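Local coordinates for protein alkylpurine DNA glycosylase AlkC (Pseudomonas fluorescens, PDB 5VHV) that excises alkylated purine bases from DNA as a base-excision-repair glycosylase that does not flip the damaged nucleotide out of the helix, at residues A116-R121 with P156-S161; Y109-G114 with E144-L149; R130-M135 with E172-I177. All blocks are in the same frame, centred on the assembly; numbering follows the deposited sequence.

Contact 1: residues A116-R121 with P156-S161; sequences AEFAIR and PRLPWS. With 9B4 ((2R,5R,13R,16R)-9-(hydroxymethyl)-9-{[(2R)-2-hydroxypropoxy]methyl}-5,13-dimethyl-4,7,11,14-tetraoxaheptadecane-2,16-diol), chain L; nucleotides of chain D.
R121, in helix 119-126, and F118 just ahead of it meet L158 and S161 of a type II beta turn within the helical, HEAT-like repeat fold of this DNA alkylation repair family. The turn presents W160 to the DNA. P159 suits its second position, with phi already near -60°, while W160 takes the third with a positive phi.

The polar contacts gather on R121. Its bend at chi3 (79°) turns the guanidinium edge to the loop, where NE makes a weak hydrogen bond to S161 OG (2.9 Å) and NH2 another weak, longer one to P156 O (3.4 Å). Bonds to the carbonyls of G153, R155 and F162 use the remaining N-H groups, so arginine fits a place rich in backbone oxygens. Two waters add bridges: one donates to both E117 OE1 and P159 O, the other joins F118 O to S161 OG. The second carboxylate oxygen of E117 reaches S115.

Apolar packing centres on F118 CE1, which rests 3.7 Å from W160 CB and 4.0 Å from L158 CD2. Flat groups are packed against as well: L158 CB sits 3.5 Å above the guanidinium plane of R121, over its centre, and P159 O lies in the F118 ring plane, at its edge.

The indole of W160 has 9B4 O36 over one face and O3' of DT7 of chain D over the other; its NE1 donates to O2 of that thymine at 2.8 Å.

Contact 2: residues Y109-G114 with E144-L149; sequences YFTTFG and EHVRRL
T111 faces L149 and H145 across a junction of the HEAT-like helical repeat fold, where the residues following helix 100-110 pack on the first turns of helix 144-152. T111 buries the most surface of all. Its methyl CG2 is directed at the second helix, 4.0 Å from L149 CD2, with V146 CG2 a farther neighbour at 4.3 Å, while its hydroxyl OG1 lies 3.7 Å from L149 CD2. A small branched residue with one polar and one apolar arm suits this place: the methyl joins the packing, and the hydroxyl meets water. One water lies 2.7 Å from both T111 OG1 and H145 O, donating to the latter. H145 O takes this proton as well as the regular helix bond from L149 N. The T111 hydroxyl also makes a probable hydrogen bond with the backbone N of A116.

H145, next in buried surface, has CG anti to the carbonyl carbon (chi1 -65°), which lays its imidazole against the other segment with T112 CA over one ring face. T112 completes the trio through its methyl, CG2, which meets H145 CB at 3.9 Å; the two side chains cross at about a right angle. Histidine thus offers a flat surface for packing and a polar edge for water. A second water lies in the imidazole plane, 2.8 Å from H145 ND1, and donates to G114 O at 3.0 Å.

Contact 3: residues R130-M135 with E172-I177; sequences RTLAVM and ELCASI
L132 reaches from helix 128-138 to L173, C174 and I177 around the start of helix 175-181. Its CB points toward that second helix, and CB and CG mainly provide the reach. With CG anti to the backbone N (chi1 176°), the chain extends outward until it forks. One branch, CD1, comes within 4.1 Å of I177 CD1 and 4.2 Å of C174 SG. The other, CD2, lies 3.8 Å from L173 O, a carbonyl that also stands near CD1.

Within the HEAT-like repeat fold, this is packing of helix 128-138 on the N-terminal end of helix 175-181 and the residues leading into it. C174 occupies the N-cap position of the second helix; cysteine, small and weakly polar, can present its sulfur to a leucine methyl there. One turn farther along, I177 is extended through chi2 (171°), which carries its CD1 across to the first helix, where it touches both L132 and the backbone of M135. The CG1-CD1 arm of this beta-branched residue suits a reach to both positions. M135 CB meets I177 CD1 at 4.1 Å, and the same methyl lies 4.0 Å from M135 C.

The segments of the three contacts alternate along the chain, and each pair of contacts touches, their centres 13 to 16 Å apart. Contacts 1 and 2 are joined by a salt bridge, E117 OE2 to R148 NH1 at 2.9 Å, and by packing of A116 C on L149 CD1 at 3.5 Å. R148 additionally pairs with a DNA phosphate, linking contact 2 to the surface where contact 1 places W160 in the ligand pocket. Contact 3 lies farthest from the chain centre, its nearest atom about 14 Å from the bound DNA; it meets contact 1 through I120 CD1, 3.5 Å from T131 CG2, and contact 2 through M135 CE, 3.6 Å from L149 O.

Contact 1: residues A116-R121 with P156-S161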
loop_
_atom_site.group_PDB
_atom_site.type_symbol
_atom_site.label_atom_id
_atom_site.label_comp_id
_atom_site.label_asym_id
_atom_site.label_seq_id
_atom_site.Cartn_x
_atom_site.Cartn_y
_atom_site.Cartn_z
ATOM N N ALA A 116 -12.830 6.998 -1.588
ATOM C CA ALA A 116 -13.294 6.773 -2.945
ATOM C C ALA A 116 -12.221 6.161 -3.837
ATOM O O ALA A 116 -12.371 6.167 -5.063
ATOM C CB ALA A 116 -13.812 8.094 -3.544
ATOM N N GLU A 117 -11.171 5.576 -3.246
ATOM C CA GLU A 117 -10.028 5.112 -4.024
ATOM C C GLU A 117 -10.387 3.994 -4.992
ATOM O O GLU A 117 -9.769 3.895 -6.050
ATOM C CB GLU A 117 -8.903 4.629 -3.103
ATOM C CG GLU A 117 -9.199 3.344 -2.333
ATOM C CD GLU A 117 -8.231 3.180 -1.166
ATOM O OE1 GLU A 117 -7.407 2.258 -1.223
ATOM O OE2 GLU A 117 -8.311 3.960 -0.186
ATOM N N PHE A 118 -11.345 3.129 -4.643
ATOM C CA PHE A 118 -11.764 2.078 -5.572
ATOM C C PHE A 118 -12.716 2.620 -6.633
ATOM O O PHE A 118 -12.587 2.294 -7.823
ATOM C CB PHE A 118 -12.415 0.932 -4.796
ATOM C CG PHE A 118 -11.525 0.385 -3.726
ATOM C CD1 PHE A 118 -10.310 -0.188 -4.075
ATOM C CD2 PHE A 118 -11.873 0.465 -2.395
ATOM C CE1 PHE A 118 -9.464 -0.664 -3.110
ATOM C CE2 PHE A 118 -11.032 -0.014 -1.419
ATOM C CZ PHE A 118 -9.823 -0.574 -1.776
ATOM N N ALA A 119 -13.674 3.441 -6.214
ATOM C CA ALA A 119 -14.699 3.924 -7.137
ATOM C C ALA A 119 -14.094 4.797 -8.239
ATOM O O ALA A 119 -14.500 4.712 -9.399
ATOM C CB ALA A 119 -15.762 4.691 -6.343
ATOM N N ILE A 120 -13.120 5.646 -7.899
ATOM C CA ILE A 120 -12.611 6.577 -8.896
ATOM C C ILE A 120 -11.914 5.830 -10.023
ATOM O O ILE A 120 -11.864 6.319 -11.159
ATOM C CB ILE A 120 -11.674 7.611 -8.244
ATOM C CG1 ILE A 120 -11.373 8.768 -9.201
ATOM C CG2 ILE A 120 -10.357 6.971 -7.776
ATOM C CD1 ILE A 120 -12.566 9.668 -9.476
ATOM N N ARG A 121 -11.427 4.613 -9.755
ATOM C CA ARG A 121 -10.700 3.863 -10.777
ATOM C C ARG A 121 -11.615 3.374 -11.893
ATOM O O ARG A 121 -11.165 3.234 -13.033
ATOM C CB ARG A 121 -9.940 2.703 -10.120
ATOM C CG ARG A 121 -8.865 3.234 -9.160
ATOM C CD ARG A 121 -8.184 2.126 -8.367
ATOM N NE ARG A 121 -7.152 1.347 -9.054
ATOM C CZ ARG A 121 -5.907 1.780 -9.267
ATOM N NH1 ARG A 121 -5.566 3.016 -8.917
ATOM N NH2 ARG A 121 -4.985 0.971 -9.814
ATOM N N PRO A 156 -0.771 3.358 -10.108
ATOM C CA PRO A 156 -0.722 2.254 -11.073
ATOM C C PRO A 156 -1.218 0.934 -10.494
ATOM O O PRO A 156 -1.945 0.185 -11.169
ATOM C CB PRO A 156 0.768 2.181 -11.445
ATOM C CG PRO A 156 1.359 3.475 -11.052
ATOM C CD PRO A 156 0.520 4.054 -9.968
ATOM N N ARG A 157 -0.799 0.608 -9.268
ATOM C CA ARG A 157 -0.959 -0.725 -8.688
ATOM C C ARG A 157 -1.563 -0.643 -7.283
ATOM O O ARG A 157 -0.985 -1.119 -6.300
ATOM C CB ARG A 157 0.368 -1.445 -8.616
ATOM C CG ARG A 157 0.966 -1.713 -9.977
ATOM C CD ARG A 157 2.300 -2.358 -9.785
ATOM N NE ARG A 157 2.989 -2.609 -11.039
ATOM C CZ ARG A 157 3.735 -3.672 -11.272
ATOM N NH1 ARG A 157 3.883 -4.608 -10.352
ATOM N NH2 ARG A 157 4.331 -3.814 -12.436
ATOM N N LEU A 158 -2.755 -0.079 -7.198
ATOM C CA LEU A 158 -3.448 -0.003 -5.911
ATOM C C LEU A 158 -3.864 -1.399 -5.438
ATOM O O LEU A 158 -4.530 -2.127 -6.186
ATOM C CB LEU A 158 -4.689 0.878 -6.052
ATOM C CG LEU A 158 -5.467 1.085 -4.747
ATOM C CD1 LEU A 158 -4.702 1.981 -3.756
ATOM C CD2 LEU A 158 -6.840 1.679 -5.017
ATOM N N PRO A 159 -3.545 -1.798 -4.208
ATOM C CA PRO A 159 -4.058 -3.083 -3.720
ATOM C C PRO A 159 -5.583 -3.104 -3.704
ATOM O O PRO A 159 -6.237 -2.097 -3.426
ATOM C CB PRO A 159 -3.466 -3.193 -2.310
ATOM C CG PRO A 159 -2.162 -2.437 -2.425
ATOM C CD PRO A 159 -2.564 -1.221 -3.270
ATOM N N TRP A 160 -6.138 -4.262 -4.053
ATOM C CA TRP A 160 -7.577 -4.553 -4.057
ATOM C C TRP A 160 -8.315 -3.880 -5.210
ATOM O O TRP A 160 -9.553 -3.844 -5.207
ATOM C CB TRP A 160 -8.244 -4.177 -2.731
ATOM C CG TRP A 160 -7.838 -5.008 -1.561
ATOM C CD1 TRP A 160 -6.706 -5.779 -1.438
ATOM C CD2 TRP A 160 -8.574 -5.170 -0.338
ATOM N NE1 TRP A 160 -6.687 -6.389 -0.194
ATOM C CE2 TRP A 160 -7.820 -6.035 0.494
ATOM C CE3 TRP A 160 -9.785 -4.650 0.145
ATOM C CZ2 TRP A 160 -8.247 -6.403 1.762
ATOM C CZ3 TRP A 160 -10.208 -5.016 1.415
ATOM C CH2 TRP A 160 -9.440 -5.886 2.208
ATOM N N SER A 161 -7.597 -3.376 -6.215
ATOM C CA SER A 161 -8.209 -2.878 -7.445
ATOM C C SER A 161 -7.386 -3.347 -8.630
ATOM O O SER A 161 -6.246 -3.785 -8.484
ATOM C CB SER A 161 -8.333 -1.353 -7.460
ATOM O OG SER A 161 -8.946 -0.883 -8.660
HETATM C C01 9B4 L . -5.174 -8.236 4.410
HETATM C C02 9B4 L . -5.096 -6.727 4.643
HETATM C C03 9B4 L . -6.376 -6.265 5.312
HETATM C C05 9B4 L . -7.608 -4.434 5.986
HETATM C C06 9B4 L . -7.513 -3.109 6.735
HETATM C C07 9B4 L . -6.835 -2.054 5.869
HETATM C C09 9B4 L . -6.958 -0.903 3.841
HETATM C C10 9B4 L . -7.990 -0.076 3.070
HETATM C C12 9B4 L . -9.848 1.378 3.380
HETATM C C13 9B4 L . -10.405 2.419 4.358
HETATM C C15 9B4 L . -11.813 2.831 3.930
HETATM C C16 9B4 L . -8.843 -1.052 2.270
HETATM C C17 9B4 L . -6.677 -3.231 8.017
HETATM C C23 9B4 L . -8.970 -2.706 6.987
HETATM C C25 9B4 L . -9.857 -2.125 9.025
HETATM C C26 9B4 L . -10.562 -0.991 9.753
HETATM C C27 9B4 L . -10.434 0.343 9.009
HETATM C C34 9B4 L . -3.748 -5.391 3.212
HETATM C C35 9B4 L . -3.991 -3.983 2.693
HETATM C C37 9B4 L . -2.699 -3.508 2.025
HETATM O O04 9B4 L . -6.362 -4.871 5.517
HETATM O O08 9B4 L . -7.587 -1.800 4.722
HETATM O O11 9B4 L . -8.783 0.667 3.961
HETATM O O14 9B4 L . -10.470 1.879 5.647
HETATM O O18 9B4 L . -7.069 -4.294 8.850
HETATM O O24 9B4 L . -9.104 -1.680 7.916
HETATM O O28 9B4 L . -11.906 -1.369 9.825
HETATM O O33 9B4 L . -4.974 -6.028 3.440
HETATM O O36 9B4 L . -5.059 -4.000 1.783
ATOM P P DT D 7 -10.911 -12.191 5.339
ATOM O OP1 DT D 7 -12.301 -11.770 5.538
ATOM O OP2 DT D 7 -10.622 -13.655 5.242
ATOM O "O5'" DT D 7 -10.214 -11.518 4.115
ATOM C "C5'" DT D 7 -10.416 -10.152 3.894
ATOM C "C4'" DT D 7 -9.777 -9.729 2.598
ATOM O "O4'" DT D 7 -8.339 -9.840 2.714
ATOM C "C3'" DT D 7 -10.169 -10.549 1.359
ATOM O "O3'" DT D 7 -10.999 -9.726 0.521
ATOM C "C2'" DT D 7 -8.809 -10.934 0.712
ATOM C "C1'" DT D 7 -7.805 -10.035 1.432
ATOM N N1 DT D 7 -6.464 -10.597 1.583
ATOM C C2 DT D 7 -5.376 -9.888 1.121
ATOM O O2 DT D 7 -5.461 -8.796 0.566
ATOM N N3 DT D 7 -4.161 -10.474 1.370
ATOM C C4 DT D 7 -3.935 -11.680 1.986
ATOM O O4 DT D 7 -2.806 -12.137 2.132
ATOM C C5 DT D 7 -5.117 -12.372 2.451
ATOM C C7 DT D 7 -4.991 -13.694 3.144
ATOM C C6 DT D 7 -6.315 -11.803 2.231
HETATM O O HOH W 1 -6.137 -0.260 -1.319
HETATM O O HOH W 2 -11.463 -0.270 -8.042
#

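Contact 2: residues Y109-G114 with E144-L149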
loop_
_atom_site.group_PDB
_atom_site.type_symbol
_atom_site.label_atom_id
_atom_site.label_comp_id
_atom_site.label_asym_id
_atom_site.label_seq_id
_atom_site.Cartn_x
_atom_site.Cartn_y
_atom_site.Cartn_z
ATOM N N TYR A 109 -17.312 14.188 -1.761
ATOM C CA TYR A 109 -18.000 14.225 -0.472
ATOM C C TYR A 109 -17.809 12.920 0.300
ATOM O O TYR A 109 -17.444 12.931 1.483
ATOM C CB TYR A 109 -19.483 14.491 -0.705
ATOM C CG TYR A 109 -20.346 14.345 0.530
ATOM C CD1 TYR A 109 -20.421 15.360 1.465
ATOM C CD2 TYR A 109 -21.077 13.182 0.757
ATOM C CE1 TYR A 109 -21.233 15.239 2.606
ATOM C CE2 TYR A 109 -21.881 13.049 1.885
ATOM C CZ TYR A 109 -21.964 14.085 2.789
ATOM O OH TYR A 109 -22.754 13.950 3.922
ATOM N N PHE A 110 -18.076 11.785 -0.345
ATOM C CA PHE A 110 -18.009 10.487 0.344
ATOM C C PHE A 110 -16.595 10.109 0.788
ATOM O O PHE A 110 -16.440 9.358 1.761
ATOM C CB PHE A 110 -18.555 9.372 -0.555
ATOM C CG PHE A 110 -20.060 9.384 -0.747
ATOM C CD1 PHE A 110 -20.926 9.650 0.308
ATOM C CD2 PHE A 110 -20.601 9.078 -1.990
ATOM C CE1 PHE A 110 -22.306 9.645 0.109
ATOM C CE2 PHE A 110 -21.987 9.048 -2.194
ATOM C CZ PHE A 110 -22.836 9.346 -1.153
ATOM N N THR A 111 -15.555 10.579 0.090
ATOM C CA THR A 111 -14.216 10.073 0.368
ATOM C C THR A 111 -13.751 10.435 1.782
ATOM O O THR A 111 -12.925 9.707 2.353
ATOM C CB THR A 111 -13.219 10.574 -0.694
ATOM O OG1 THR A 111 -12.090 9.689 -0.745
ATOM C CG2 THR A 111 -12.734 11.988 -0.420
ATOM N N THR A 112 -14.287 11.505 2.381
ATOM C CA THR A 112 -13.926 11.819 3.764
ATOM C C THR A 112 -14.512 10.828 4.771
ATOM O O THR A 112 -13.968 10.670 5.871
ATOM C CB THR A 112 -14.373 13.243 4.121
ATOM O OG1 THR A 112 -15.806 13.330 4.131
ATOM C CG2 THR A 112 -13.832 14.257 3.114
ATOM N N PHE A 113 -15.588 10.144 4.427
ATOM C CA PHE A 113 -16.213 9.171 5.317
ATOM C C PHE A 113 -15.577 7.800 5.207
ATOM O O PHE A 113 -15.687 6.989 6.128
ATOM C CB PHE A 113 -17.712 9.072 4.983
ATOM C CG PHE A 113 -18.453 10.345 5.243
ATOM C CD1 PHE A 113 -18.965 10.603 6.502
ATOM C CD2 PHE A 113 -18.585 11.316 4.250
ATOM C CE1 PHE A 113 -19.630 11.779 6.769
ATOM C CE2 PHE A 113 -19.255 12.496 4.512
ATOM C CZ PHE A 113 -19.772 12.737 5.771
ATOM N N GLY A 114 -14.921 7.519 4.100
ATOM C CA GLY A 114 -14.060 6.366 4.037
ATOM C C GLY A 114 -12.959 6.623 3.041
ATOM O O GLY A 114 -11.914 7.217 3.347
ATOM N N GLU A 144 -7.247 17.377 3.199
ATOM C CA GLU A 144 -6.217 16.358 3.015
ATOM C C GLU A 144 -6.800 15.044 2.506
ATOM O O GLU A 144 -6.111 14.319 1.782
ATOM C CB GLU A 144 -5.446 16.130 4.317
ATOM C CG GLU A 144 -6.211 15.427 5.408
ATOM C CD GLU A 144 -5.363 15.243 6.656
ATOM O OE1 GLU A 144 -5.750 15.748 7.717
ATOM O OE2 GLU A 144 -4.290 14.607 6.579
ATOM N N HIS A 145 -8.054 14.712 2.860
ATOM C CA HIS A 145 -8.665 13.492 2.323
ATOM C C HIS A 145 -8.843 13.567 0.821
ATOM O O HIS A 145 -8.705 12.552 0.120
ATOM C CB HIS A 145 -10.026 13.230 2.965
ATOM C CG HIS A 145 -9.946 12.935 4.418
ATOM N ND1 HIS A 145 -9.694 11.669 4.897
ATOM C CD2 HIS A 145 -10.087 13.732 5.501
ATOM C CE1 HIS A 145 -9.673 11.700 6.216
ATOM N NE2 HIS A 145 -9.897 12.943 6.609
ATOM N N VAL A 146 -9.134 14.758 0.308
ATOM C CA VAL A 146 -9.349 14.911 -1.124
ATOM C C VAL A 146 -8.016 14.884 -1.871
ATOM O O VAL A 146 -7.894 14.263 -2.931
ATOM C CB VAL A 146 -10.157 16.204 -1.363
ATOM C CG1 VAL A 146 -10.334 16.511 -2.866
ATOM C CG2 VAL A 146 -11.523 16.095 -0.653
ATOM N N ARG A 147 -6.980 15.512 -1.318
ATOM C CA ARG A 147 -5.660 15.435 -1.934
ATOM C C ARG A 147 -5.149 14.007 -1.936
ATOM O O ARG A 147 -4.563 13.545 -2.927
ATOM C CB ARG A 147 -4.678 16.345 -1.206
ATOM C CG ARG A 147 -5.051 17.840 -1.290
ATOM C CD ARG A 147 -3.878 18.744 -0.982
ATOM N NE ARG A 147 -3.233 18.492 0.322
ATOM C CZ ARG A 147 -3.742 18.866 1.495
ATOM N NH1 ARG A 147 -4.914 19.492 1.561
ATOM N NH2 ARG A 147 -3.073 18.607 2.608
ATOM N N ARG A 148 -5.368 13.285 -0.838
ATOM C CA ARG A 148 -4.904 11.905 -0.764
ATOM C C ARG A 148 -5.583 11.035 -1.812
ATOM O O ARG A 148 -4.943 10.175 -2.436
ATOM C CB ARG A 148 -5.127 11.374 0.658
ATOM C CG ARG A 148 -4.514 9.998 0.932
ATOM C CD ARG A 148 -5.454 8.840 0.574
ATOM N NE ARG A 148 -4.919 7.584 1.102
ATOM C CZ ARG A 148 -5.507 6.398 1.003
ATOM N NH1 ARG A 148 -6.689 6.278 0.389
ATOM N NH2 ARG A 148 -4.911 5.328 1.544
ATOM N N LEU A 149 -6.882 11.245 -2.032
ATOM C CA LEU A 149 -7.591 10.536 -3.092
ATOM C C LEU A 149 -6.935 10.764 -4.457
ATOM O O LEU A 149 -6.839 9.839 -5.277
ATOM C CB LEU A 149 -9.049 10.994 -3.115
ATOM C CG LEU A 149 -9.972 10.477 -4.213
ATOM C CD1 LEU A 149 -10.041 8.937 -4.142
ATOM C CD2 LEU A 149 -11.377 11.070 -4.074
HETATM O O HOH W 3 -9.784 10.107 0.639
HETATM O O HOH W 4 -9.760 9.375 3.286
#

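Contact 3: residues R130-M135 with E172-I177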
loop_
_atom_site.group_PDB
_atom_site.type_symbol
_atom_site.label_atom_id
_atom_site.label_comp_id
_atom_site.label_asym_id
_atom_site.label_seq_id
_atom_site.Cartn_x
_atom_site.Cartn_y
_atom_site.Cartn_z
ATOM N N ARG A 130 -11.165 12.847 -18.722
ATOM C CA ARG A 130 -12.128 13.649 -17.972
ATOM C C ARG A 130 -11.880 13.532 -16.476
ATOM O O ARG A 130 -11.943 14.528 -15.743
ATOM C CB ARG A 130 -13.552 13.212 -18.305
ATOM C CG ARG A 130 -14.573 14.338 -18.194
ATOM C CD ARG A 130 -15.994 13.848 -18.481
ATOM N NE ARG A 130 -16.931 14.970 -18.505
ATOM C CZ ARG A 130 -18.241 14.858 -18.723
ATOM N NH1 ARG A 130 -18.797 13.660 -18.949
ATOM N NH2 ARG A 130 -19.000 15.946 -18.696
ATOM N N THR A 131 -11.602 12.317 -16.009
ATOM C CA THR A 131 -11.421 12.063 -14.584
ATOM C C THR A 131 -10.062 12.571 -14.110
ATOM O O THR A 131 -9.943 13.112 -13.000
ATOM C CB THR A 131 -11.580 10.562 -14.304
ATOM O OG1 THR A 131 -12.833 10.095 -14.843
ATOM C CG2 THR A 131 -11.552 10.267 -12.822
ATOM N N LEU A 132 -9.035 12.435 -14.956
ATOM C CA LEU A 132 -7.723 12.972 -14.610
ATOM C C LEU A 132 -7.808 14.463 -14.296
ATOM O O LEU A 132 -7.196 14.942 -13.327
ATOM C CB LEU A 132 -6.721 12.718 -15.747
ATOM C CG LEU A 132 -5.319 13.323 -15.545
ATOM C CD1 LEU A 132 -4.597 12.688 -14.361
ATOM C CD2 LEU A 132 -4.491 13.135 -16.796
ATOM N N ALA A 133 -8.584 15.211 -15.084
ATOM C CA ALA A 133 -8.698 16.651 -14.848
ATOM C C ALA A 133 -9.293 16.931 -13.476
ATOM O O ALA A 133 -8.858 17.848 -12.765
ATOM C CB ALA A 133 -9.552 17.302 -15.937
ATOM N N VAL A 134 -10.271 16.126 -13.077
ATOM C CA VAL A 134 -10.871 16.273 -11.755
ATOM C C VAL A 134 -9.850 15.990 -10.674
ATOM O O VAL A 134 -9.741 16.727 -9.682
ATOM C CB VAL A 134 -12.084 15.340 -11.638
ATOM C CG1 VAL A 134 -12.577 15.275 -10.193
ATOM C CG2 VAL A 134 -13.158 15.803 -12.595
ATOM N N MET A 135 -9.084 14.909 -10.848
ATOM C CA MET A 135 -8.119 14.559 -9.823
ATOM C C MET A 135 -6.998 15.591 -9.732
ATOM O O MET A 135 -6.455 15.814 -8.644
ATOM C CB MET A 135 -7.600 13.158 -10.098
ATOM C CG MET A 135 -8.723 12.122 -9.964
ATOM S SD MET A 135 -8.222 10.461 -10.348
ATOM C CE MET A 135 -7.577 9.934 -8.753
ATOM N N GLU A 172 4.149 10.341 -17.035
ATOM C CA GLU A 172 3.898 11.767 -17.193
ATOM C C GLU A 172 2.431 12.131 -16.972
ATOM O O GLU A 172 2.138 13.308 -16.737
ATOM C CB GLU A 172 4.343 12.267 -18.573
ATOM C CG GLU A 172 5.837 12.147 -18.827
ATOM C CD GLU A 172 6.704 12.948 -17.861
ATOM O OE1 GLU A 172 7.924 12.671 -17.798
ATOM O OE2 GLU A 172 6.191 13.857 -17.166
ATOM N N LEU A 173 1.497 11.171 -17.023
ATOM C CA LEU A 173 0.090 11.554 -16.957
ATOM C C LEU A 173 -0.241 12.144 -15.596
ATOM O O LEU A 173 -0.882 13.197 -15.503
ATOM C CB LEU A 173 -0.819 10.358 -17.253
ATOM C CG LEU A 173 -0.678 9.803 -18.673
ATOM C CD1 LEU A 173 -1.430 8.495 -18.791
ATOM C CD2 LEU A 173 -1.175 10.791 -19.726
ATOM N N CYS A 174 0.180 11.467 -14.531
ATOM C CA CYS A 174 -0.096 11.875 -13.158
ATOM C C CYS A 174 1.054 12.650 -12.528
ATOM O O CYS A 174 0.999 12.948 -11.333
ATOM C CB CYS A 174 -0.427 10.644 -12.304
ATOM S SG CYS A 174 -1.911 9.785 -12.816
ATOM N N ALA A 175 2.091 12.999 -13.303
ATOM C CA ALA A 175 3.269 13.633 -12.723
ATOM C C ALA A 175 2.932 14.927 -11.981
ATOM O O ALA A 175 3.486 15.183 -10.904
ATOM C CB ALA A 175 4.310 13.909 -13.807
ATOM N N SER A 176 2.036 15.763 -12.532
ATOM C CA SER A 176 1.788 17.051 -11.895
ATOM C C SER A 176 1.013 16.882 -10.591
ATOM O O SER A 176 1.169 17.690 -9.667
ATOM C CB SER A 176 1.055 18.000 -12.851
ATOM O OG SER A 176 -0.274 17.611 -13.092
ATOM N N ILE A 177 0.191 15.840 -10.485
ATOM C CA ILE A 177 -0.446 15.541 -9.206
ATOM C C ILE A 177 0.613 15.284 -8.155
ATOM O O ILE A 177 0.596 15.881 -7.071
ATOM C CB ILE A 177 -1.405 14.347 -9.334
ATOM C CG1 ILE A 177 -2.628 14.770 -10.143
ATOM C CG2 ILE A 177 -1.805 13.819 -7.937
ATOM C CD1 ILE A 177 -3.540 13.647 -10.514
#